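Local coordinates for hypothetical protein (Staphylococcus aureus subsp. aureus, PDB 1QYI) that is of unknown function but is probably a hydrolase of the haloacid dehalogenase (HAD) superfamily, at residues Leu36-His41 against Asp124-Asn129; Leu81-Ser86 against Ala149-Phe154; Ile87-Ile92 against Gln116-Asn121. All blocks are in the same frame, centred on the assembly; numbering follows the deposited sequence.

Contact 1 (Leu36-His41 against Asp124-Asn129)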
loop_
_atom_site.group_PDB
_atom_site.type_symbol
_atom_site.label_atom_id
_atom_site.label_comp_id
_atom_site.label_asym_id
_atom_site.label_seq_id
_atom_site.Cartn_x
_atom_site.Cartn_y
_atom_site.Cartn_z
ATOM N N LEU A 36 -10.610 21.619 -5.569
ATOM C CA LEU A 36 -10.391 22.933 -4.979
ATOM C C LEU A 36 -9.838 23.937 -5.996
ATOM O O LEU A 36 -10.347 25.051 -6.121
ATOM C CB LEU A 36 -9.465 22.864 -3.760
ATOM C CG LEU A 36 -10.097 22.506 -2.412
ATOM C CD1 LEU A 36 -9.076 22.788 -1.313
ATOM C CD2 LEU A 36 -11.363 23.324 -2.176
ATOM N N GLY A 37 -8.811 23.542 -6.741
ATOM C CA GLY A 37 -8.242 24.449 -7.717
ATOM C C GLY A 37 -7.667 25.671 -7.036
ATOM O O GLY A 37 -7.958 26.799 -7.422
ATOM N N LEU A 38 -6.838 25.440 -6.023
ATOM C CA LEU A 38 -6.205 26.505 -5.256
ATOM C C LEU A 38 -5.311 27.386 -6.120
ATOM O O LEU A 38 -5.498 28.601 -6.181
ATOM C CB LEU A 38 -5.386 25.889 -4.116
ATOM C CG LEU A 38 -5.564 26.352 -2.666
ATOM C CD1 LEU A 38 -7.023 26.221 -2.224
ATOM C CD2 LEU A 38 -4.665 25.505 -1.771
ATOM N N HIS A 39 -4.335 26.775 -6.783
ATOM C CA HIS A 39 -3.411 27.513 -7.642
ATOM C C HIS A 39 -3.126 26.750 -8.943
ATOM O O HIS A 39 -3.720 25.695 -9.181
ATOM C CB HIS A 39 -2.107 27.787 -6.881
ATOM C CG HIS A 39 -2.312 28.538 -5.599
ATOM N ND1 HIS A 39 -3.059 29.691 -5.515
ATOM C CD2 HIS A 39 -1.861 28.288 -4.342
ATOM C CE1 HIS A 39 -3.066 30.122 -4.270
ATOM N NE2 HIS A 39 -2.345 29.291 -3.537
ATOM N N SER A 40 -2.240 27.286 -9.785
ATOM C CA SER A 40 -1.902 26.634 -11.051
ATOM C C SER A 40 -1.100 25.382 -10.751
ATOM O O SER A 40 -0.631 25.179 -9.629
ATOM C CB SER A 40 -1.095 27.567 -11.971
ATOM O OG SER A 40 0.255 27.718 -11.556
ATOM N N HIS A 41 -0.938 24.539 -11.755
ATOM C CA HIS A 41 -0.223 23.309 -11.543
ATOM C C HIS A 41 0.143 22.696 -12.880
ATOM O O HIS A 41 -0.460 23.003 -13.916
ATOM C CB HIS A 41 -1.101 22.358 -10.744
ATOM C CG HIS A 41 -2.365 21.981 -11.450
ATOM N ND1 HIS A 41 -2.405 20.977 -12.396
ATOM C CD2 HIS A 41 -3.600 22.515 -11.404
ATOM C CE1 HIS A 41 -3.622 20.918 -12.906
ATOM N NE2 HIS A 41 -4.368 21.835 -12.329
ATOM N N ASP A 124 -8.076 36.764 0.524
ATOM C CA ASP A 124 -6.688 36.959 0.142
ATOM C C ASP A 124 -6.169 35.696 -0.508
ATOM O O ASP A 124 -6.855 34.680 -0.551
ATOM C CB ASP A 124 -5.830 37.272 1.373
ATOM C CG ASP A 124 -6.550 38.147 2.381
ATOM O OD1 ASP A 124 -7.102 39.198 1.983
ATOM O OD2 ASP A 124 -6.558 37.781 3.572
ATOM N N CYS A 125 -4.957 35.764 -1.035
ATOM C CA CYS A 125 -4.368 34.593 -1.644
ATOM C C CYS A 125 -4.076 33.631 -0.495
ATOM O O CYS A 125 -3.481 34.023 0.508
ATOM C CB CYS A 125 -3.069 34.970 -2.353
ATOM S SG CYS A 125 -2.233 33.585 -3.136
ATOM N N PHE A 126 -4.509 32.379 -0.616
ATOM C CA PHE A 126 -4.256 31.396 0.441
ATOM C C PHE A 126 -2.850 30.791 0.280
ATOM O O PHE A 126 -2.427 30.498 -0.838
ATOM C CB PHE A 126 -5.314 30.280 0.384
ATOM C CG PHE A 126 -5.043 29.146 1.333
ATOM C CD1 PHE A 126 -5.187 29.323 2.707
ATOM C CD2 PHE A 126 -4.542 27.937 0.861
ATOM C CE1 PHE A 126 -4.826 28.317 3.604
ATOM C CE2 PHE A 126 -4.175 26.922 1.745
ATOM C CZ PHE A 126 -4.316 27.116 3.119
ATOM N N ASN A 127 -2.118 30.620 1.381
ATOM C CA ASN A 127 -0.779 30.019 1.305
ATOM C C ASN A 127 -0.834 28.607 1.905
ATOM O O ASN A 127 -1.256 28.418 3.042
ATOM C CB ASN A 127 0.264 30.882 2.039
ATOM C CG ASN A 127 0.356 32.310 1.474
ATOM O OD1 ASN A 127 0.325 32.517 0.255
ATOM N ND2 ASN A 127 0.481 33.293 2.364
ATOM N N LEU A 128 -0.387 27.622 1.134
ATOM C CA LEU A 128 -0.439 26.218 1.529
ATOM C C LEU A 128 -0.028 25.799 2.941
ATOM O O LEU A 128 -0.807 25.137 3.642
ATOM C CB LEU A 128 0.335 25.384 0.517
ATOM C CG LEU A 128 0.083 23.881 0.579
ATOM C CD1 LEU A 128 -1.409 23.554 0.678
ATOM C CD2 LEU A 128 0.679 23.281 -0.676
ATOM N N ASN A 129 1.181 26.175 3.353
ATOM C CA ASN A 129 1.707 25.808 4.669
ATOM C C ASN A 129 1.716 24.279 4.820
ATOM O O ASN A 129 1.005 23.714 5.659
ATOM C CB ASN A 129 0.872 26.444 5.786
ATOM C CG ASN A 129 1.401 26.116 7.182
ATOM O OD1 ASN A 129 0.778 26.460 8.185
ATOM N ND2 ASN A 129 2.550 25.451 7.248
#
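L38 and F126 are the buried, close-packed pair of this meeting of two irregular loops. The L38 methyl CD2 comes up to the rim of the F126 ring near its plane, 3.6 Å from F126 CD2, so the ring presents its edge rather than its face. F126 CG stands anti to the backbone N (chi1 173°), which sends the ring in toward the leucine. Behind this pair, I92 of helix 77-93 touches both residues.

Toward solvent the contact becomes polar and sparser. H39 is partly exposed and uses one ring nitrogen: NE2 donates to the backbone O of F126 at 3.0 Å. The acceptor lies in the imidazole plane, and the N-H...O angle is 147°, so the bond is somewhat bent. The H39 ring is placed by its first torsion, with CG beside the backbone N and anti to the carbonyl carbon, while L38 CB lies over the outer part of one of its faces. C125, exposed, adds a sulfur-aromatic approach, SG lying 3.7 Å from H39 CE1 and oblique to the ring.

The bond requires NE2 to carry a hydrogen, and it ties a side chain of 36-41 to the main chain of 124-129. Apolar packing therefore closes the inner part of the contact, while on the solvent side one hydrogen bond to a peptide oxygen helps set the orientation of the imidazole.

Contact 2 (Leu81-Ser86 against Ala149-Phe154)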
loop_
_atom_site.group_PDB
_atom_site.type_symbol
_atom_site.label_atom_id
_atom_site.label_comp_id
_atom_site.label_asym_id
_atom_site.label_seq_id
_atom_site.Cartn_x
_atom_site.Cartn_y
_atom_site.Cartn_z
ATOM N N LEU A 81 -3.235 9.729 2.990
ATOM C CA LEU A 81 -3.513 10.825 2.082
ATOM C C LEU A 81 -4.777 11.565 2.518
ATOM O O LEU A 81 -4.891 12.773 2.327
ATOM C CB LEU A 81 -3.660 10.301 0.654
ATOM C CG LEU A 81 -4.827 9.369 0.331
ATOM C CD1 LEU A 81 -6.091 10.187 0.073
ATOM C CD2 LEU A 81 -4.486 8.553 -0.921
ATOM N N PHE A 82 -5.727 10.846 3.106
ATOM C CA PHE A 82 -6.957 11.480 3.565
ATOM C C PHE A 82 -6.686 12.467 4.700
ATOM O O PHE A 82 -7.132 13.607 4.636
ATOM C CB PHE A 82 -7.963 10.428 4.047
ATOM C CG PHE A 82 -9.220 11.013 4.652
ATOM C CD1 PHE A 82 -10.194 11.600 3.843
ATOM C CD2 PHE A 82 -9.437 10.959 6.031
ATOM C CE1 PHE A 82 -11.363 12.114 4.392
ATOM C CE2 PHE A 82 -10.606 11.472 6.593
ATOM C CZ PHE A 82 -11.575 12.051 5.769
ATOM N N ILE A 83 -5.975 12.021 5.738
ATOM C CA ILE A 83 -5.670 12.876 6.887
ATOM C C ILE A 83 -4.858 14.103 6.474
ATOM O O ILE A 83 -5.138 15.223 6.907
ATOM C CB ILE A 83 -4.905 12.086 8.019
ATOM C CG1 ILE A 83 -5.838 11.805 9.209
ATOM C CG2 ILE A 83 -3.751 12.909 8.578
ATOM C CD1 ILE A 83 -6.983 10.847 8.937
ATOM N N VAL A 84 -3.860 13.892 5.628
ATOM C CA VAL A 84 -3.011 14.979 5.148
ATOM C C VAL A 84 -3.832 16.006 4.360
ATOM O O VAL A 84 -3.615 17.210 4.473
ATOM C CB VAL A 84 -1.870 14.423 4.255
ATOM C CG1 VAL A 84 -1.185 15.552 3.498
ATOM C CG2 VAL A 84 -0.861 13.682 5.130
ATOM N N PHE A 85 -4.785 15.532 3.568
ATOM C CA PHE A 85 -5.595 16.436 2.780
ATOM C C PHE A 85 -6.642 17.156 3.622
ATOM O O PHE A 85 -7.067 18.265 3.280
ATOM C CB PHE A 85 -6.277 15.680 1.647
ATOM C CG PHE A 85 -7.258 16.516 0.892
ATOM C CD1 PHE A 85 -6.820 17.472 -0.016
ATOM C CD2 PHE A 85 -8.630 16.383 1.133
ATOM C CE1 PHE A 85 -7.734 18.289 -0.674
ATOM C CE2 PHE A 85 -9.555 17.196 0.481
ATOM C CZ PHE A 85 -9.111 18.154 -0.427
ATOM N N SER A 86 -7.070 16.530 4.712
ATOM C CA SER A 86 -8.071 17.145 5.592
ATOM C C SER A 86 -7.477 18.332 6.359
ATOM O O SER A 86 -8.136 19.356 6.551
ATOM C CB SER A 86 -8.621 16.114 6.588
ATOM O OG SER A 86 -9.441 15.162 5.947
ATOM N N ALA A 149 -10.001 10.507 15.541
ATOM C CA ALA A 149 -10.674 11.270 16.584
ATOM C C ALA A 149 -10.026 12.651 16.718
ATOM O O ALA A 149 -10.720 13.653 16.877
ATOM C CB ALA A 149 -10.603 10.519 17.917
ATOM N N ALA A 150 -8.698 12.701 16.650
ATOM C CA ALA A 150 -7.973 13.963 16.753
ATOM C C ALA A 150 -8.347 14.851 15.572
ATOM O O ALA A 150 -8.590 16.050 15.729
ATOM C CB ALA A 150 -6.472 13.708 16.758
ATOM N N LEU A 151 -8.392 14.249 14.387
ATOM C CA LEU A 151 -8.738 14.961 13.163
ATOM C C LEU A 151 -10.124 15.582 13.259
ATOM O O LEU A 151 -10.349 16.686 12.761
ATOM C CB LEU A 151 -8.685 14.003 11.967
ATOM C CG LEU A 151 -9.375 14.456 10.678
ATOM C CD1 LEU A 151 -8.778 15.765 10.217
ATOM C CD2 LEU A 151 -9.228 13.386 9.611
ATOM N N GLU A 152 -11.046 14.875 13.906
ATOM C CA GLU A 152 -12.424 15.350 14.064
ATOM C C GLU A 152 -12.546 16.492 15.077
ATOM O O GLU A 152 -13.262 17.472 14.847
ATOM C CB GLU A 152 -13.318 14.188 14.493
ATOM C CG GLU A 152 -14.801 14.473 14.452
ATOM C CD GLU A 152 -15.614 13.201 14.560
ATOM O OE1 GLU A 152 -15.538 12.528 15.613
ATOM O OE2 GLU A 152 -16.315 12.857 13.582
ATOM N N GLU A 153 -11.842 16.349 16.195
ATOM C CA GLU A 153 -11.835 17.351 17.251
ATOM C C GLU A 153 -11.205 18.628 16.723
ATOM O O GLU A 153 -11.644 19.730 17.038
ATOM C CB GLU A 153 -11.040 16.820 18.455
ATOM C CG GLU A 153 -10.442 17.883 19.383
ATOM C CD GLU A 153 -11.389 18.352 20.474
ATOM O OE1 GLU A 153 -12.444 18.942 20.145
ATOM O OE2 GLU A 153 -11.073 18.117 21.667
ATOM N N PHE A 154 -10.166 18.467 15.914
ATOM C CA PHE A 154 -9.455 19.594 15.327
ATOM C C PHE A 154 -10.378 20.392 14.419
ATOM O O PHE A 154 -10.380 21.623 14.445
ATOM C CB PHE A 154 -8.270 19.079 14.519
ATOM C CG PHE A 154 -7.378 20.156 13.988
ATOM C CD1 PHE A 154 -6.544 20.868 14.842
ATOM C CD2 PHE A 154 -7.358 20.450 12.629
ATOM C CE1 PHE A 154 -5.699 21.855 14.351
ATOM C CE2 PHE A 154 -6.517 21.435 12.127
ATOM C CZ PHE A 154 -5.687 22.139 12.990
#
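The short helical segments 81-86 and 149-154 run nearly parallel, their axes 17° apart and 11.2 Å from each other at closest approach, the CA atoms of I83 and L151 being the nearest pair. That wide spacing is bridged by L151, whose CG is anti to the backbone N (chi1 164°) and whose two methyls divide the work. CD2 lies 3.5 Å from I83 CD1, the two side chains sliding past each other in opposite directions. The same methyl reaches F82 CE2 at 3.8 Å, approaching the ring obliquely, with the side chains at about a right angle. The other methyl, CD1, sits 3.6 Å from S86 CB.

S86 shows the facing helix its carbon, because OG is turned back to F82 O and donates to it at 3.1 Å, from above the carbonyl plane. F82 O also accepts the backbone bond from S86 N, so two donors share it. The same hydroxyl oxygen stands 3.7 Å above the centre of the F82 ring.

Around this buried contact, W174 of helix 172-195 meets the F82 ring edge-to-face, and F167 touches S86. Away from helix 144-158, L81 and F85 pack on helices 16-31 and 172-195, so helix 77-93 lies packed among all three.

Contact 3 (Ile87-Ile92 against Gln116-Asn121)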
loop_
_atom_site.group_PDB
_atom_site.type_symbol
_atom_site.label_atom_id
_atom_site.label_comp_id
_atom_site.label_asym_id
_atom_site.label_seq_id
_atom_site.Cartn_x
_atom_site.Cartn_y
_atom_site.Cartn_z
ATOM N N ILE A 87 -6.225 18.181 6.781
ATOM C CA ILE A 87 -5.516 19.215 7.524
ATOM C C ILE A 87 -5.427 20.493 6.696
ATOM O O ILE A 87 -5.551 21.599 7.222
ATOM C CB ILE A 87 -4.095 18.727 7.906
ATOM C CG1 ILE A 87 -4.211 17.490 8.789
ATOM C CG2 ILE A 87 -3.336 19.820 8.642
ATOM C CD1 ILE A 87 -5.093 17.720 10.002
ATOM N N HIS A 88 -5.217 20.334 5.395
ATOM C CA HIS A 88 -5.135 21.485 4.514
ATOM C C HIS A 88 -6.523 22.001 4.197
ATOM O O HIS A 88 -6.711 23.200 4.008
ATOM C CB HIS A 88 -4.418 21.132 3.216
ATOM C CG HIS A 88 -2.962 20.860 3.393
ATOM N ND1 HIS A 88 -2.155 21.639 4.207
ATOM C CD2 HIS A 88 -2.155 19.916 2.870
ATOM C CE1 HIS A 88 -0.927 21.180 4.171
ATOM N NE2 HIS A 88 -0.890 20.130 3.366
ATOM N N LEU A 89 -7.499 21.101 4.140
ATOM C CA LEU A 89 -8.855 21.511 3.844
ATOM C C LEU A 89 -9.354 22.361 5.003
ATOM O O LEU A 89 -9.849 23.467 4.803
ATOM C CB LEU A 89 -9.764 20.293 3.652
ATOM C CG LEU A 89 -11.239 20.630 3.395
ATOM C CD1 LEU A 89 -11.353 21.519 2.182
ATOM C CD2 LEU A 89 -12.035 19.364 3.220
ATOM N N ILE A 90 -9.213 21.836 6.214
ATOM C CA ILE A 90 -9.635 22.541 7.421
ATOM C C ILE A 90 -8.924 23.907 7.481
ATOM O O ILE A 90 -9.503 24.901 7.916
ATOM C CB ILE A 90 -9.300 21.686 8.701
ATOM C CG1 ILE A 90 -10.213 20.472 8.762
ATOM C CG2 ILE A 90 -9.490 22.506 9.970
ATOM C CD1 ILE A 90 -9.684 19.350 9.626
ATOM N N ASP A 91 -7.677 23.943 7.017
ATOM C CA ASP A 91 -6.867 25.156 7.017
ATOM C C ASP A 91 -7.420 26.231 6.071
ATOM O O ASP A 91 -7.393 27.428 6.378
ATOM C CB ASP A 91 -5.420 24.801 6.646
ATOM C CG ASP A 91 -4.443 25.911 6.980
ATOM O OD1 ASP A 91 -4.641 26.595 8.013
ATOM O OD2 ASP A 91 -3.453 26.075 6.238
ATOM N N ILE A 92 -7.914 25.792 4.919
ATOM C CA ILE A 92 -8.486 26.683 3.920
ATOM C C ILE A 92 -9.890 27.111 4.368
ATOM O O ILE A 92 -10.320 28.236 4.105
ATOM C CB ILE A 92 -8.567 25.975 2.528
ATOM C CG1 ILE A 92 -7.172 25.554 2.084
ATOM C CG2 ILE A 92 -9.168 26.905 1.482
ATOM C CD1 ILE A 92 -7.149 24.766 0.800
ATOM N N GLN A 116 -15.494 22.700 -5.220
ATOM C CA GLN A 116 -15.354 23.667 -6.307
ATOM C C GLN A 116 -15.903 25.068 -6.017
ATOM O O GLN A 116 -15.792 25.971 -6.852
ATOM C CB GLN A 116 -16.038 23.114 -7.549
ATOM C CG GLN A 116 -15.589 21.712 -7.890
ATOM C CD GLN A 116 -16.441 21.076 -8.965
ATOM O OE1 GLN A 116 -16.161 19.969 -9.422
ATOM N NE2 GLN A 116 -17.495 21.769 -9.367
ATOM N N ASN A 117 -16.474 25.253 -4.833
ATOM C CA ASN A 117 -17.052 26.534 -4.469
ATOM C C ASN A 117 -16.402 27.170 -3.246
ATOM O O ASN A 117 -17.060 27.883 -2.485
ATOM C CB ASN A 117 -18.551 26.367 -4.207
ATOM C CG ASN A 117 -19.284 25.777 -5.392
ATOM O OD1 ASN A 117 -19.039 26.164 -6.541
ATOM N ND2 ASN A 117 -20.194 24.853 -5.129
ATOM N N ILE A 118 -15.113 26.935 -3.057
ATOM C CA ILE A 118 -14.428 27.482 -1.898
ATOM C C ILE A 118 -13.399 28.540 -2.276
ATOM O O ILE A 118 -13.302 29.578 -1.624
ATOM C CB ILE A 118 -13.733 26.348 -1.106
ATOM C CG1 ILE A 118 -14.780 25.422 -0.491
ATOM C CG2 ILE A 118 -12.858 26.930 -0.030
ATOM C CD1 ILE A 118 -14.195 24.183 0.129
ATOM N N SER A 119 -12.642 28.267 -3.335
ATOM C CA SER A 119 -11.599 29.164 -3.814
ATOM C C SER A 119 -12.129 30.546 -4.218
ATOM O O SER A 119 -11.427 31.552 -4.087
ATOM C CB SER A 119 -10.886 28.508 -5.003
ATOM O OG SER A 119 -9.631 29.123 -5.266
ATOM N N THR A 120 -13.365 30.597 -4.703
ATOM C CA THR A 120 -13.962 31.857 -5.124
ATOM C C THR A 120 -14.293 32.786 -3.953
ATOM O O THR A 120 -14.462 33.992 -4.141
ATOM C CB THR A 120 -15.258 31.613 -5.935
ATOM O OG1 THR A 120 -16.280 31.069 -5.083
ATOM C CG2 THR A 120 -14.988 30.633 -7.083
ATOM N N ASN A 121 -14.370 32.221 -2.749
ATOM C CA ASN A 121 -14.703 32.985 -1.547
ATOM C C ASN A 121 -13.494 33.340 -0.687
ATOM O O ASN A 121 -13.644 33.789 0.455
ATOM C CB ASN A 121 -15.708 32.206 -0.703
ATOM C CG ASN A 121 -17.049 32.062 -1.388
ATOM O OD1 ASN A 121 -17.694 31.019 -1.301
ATOM N ND2 ASN A 121 -17.481 33.119 -2.064
#
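I118 reaches across from its loop to I92 and L89, two residues one helical turn apart on helix 77-93. From CB, which points toward the helix and has L36 of the neighbouring loop packed against it, the side chain divides. The short branch, CG2, is anti to the backbone N and does the closest touching, meeting I92 CG2 at 4.0 Å; the two isoleucines cross at about a right angle. The long branch starts at CG1, which lies beside the backbone N (chi1 -67°) and makes no approach within 4.5 Å to segment 87-92. Extended at chi2 (172°), it carries CD1 to the tip of L89, where I118 CD1 and L89 CD1 stand 4.4 Å apart, and L36 packs on this methyl as well. One branch thus faces I92 and the other L89.

No hydrogen bond crosses between the segments, and the contact is purely apolar and light, with all three touching residues buried. Each backbone is held from within its own segment: I92 N donates to H88 O at 3.0 Å on the helix, while N121 N donates to I118 O at 3.1 Å, closing the short 3-10 turn at 119-120.

The loop 116-121 follows helix 111-115 and lies over the C-terminal part of helix 77-93. Helix 98-106 adds F104, which touches both L89 and I118, while on another side of helix 77-93, I90 packs on L151, F154 and A155 of helix 144-158.

Helix 77-93 links all three contacts: contacts 2 and 3 use successive parts of it, and contact 1 packs on its I92. Contacts 1 and 3 lie closest, their centres 9 Å apart, and meet where F126 CE2 approaches I92 CG1 at 3.3 Å. Contacts 2 and 3, 15 Å apart between centres, join through L151 CD1 and I90 CD1 at 3.7 Å. Contacts 1 and 2 do not touch and are 19 Å apart between centres. All lie on one side of the chain's centre, in the helical region between strands 3-6 and 233-237, consistent with a cap inserted after the first strand of a HAD-type core.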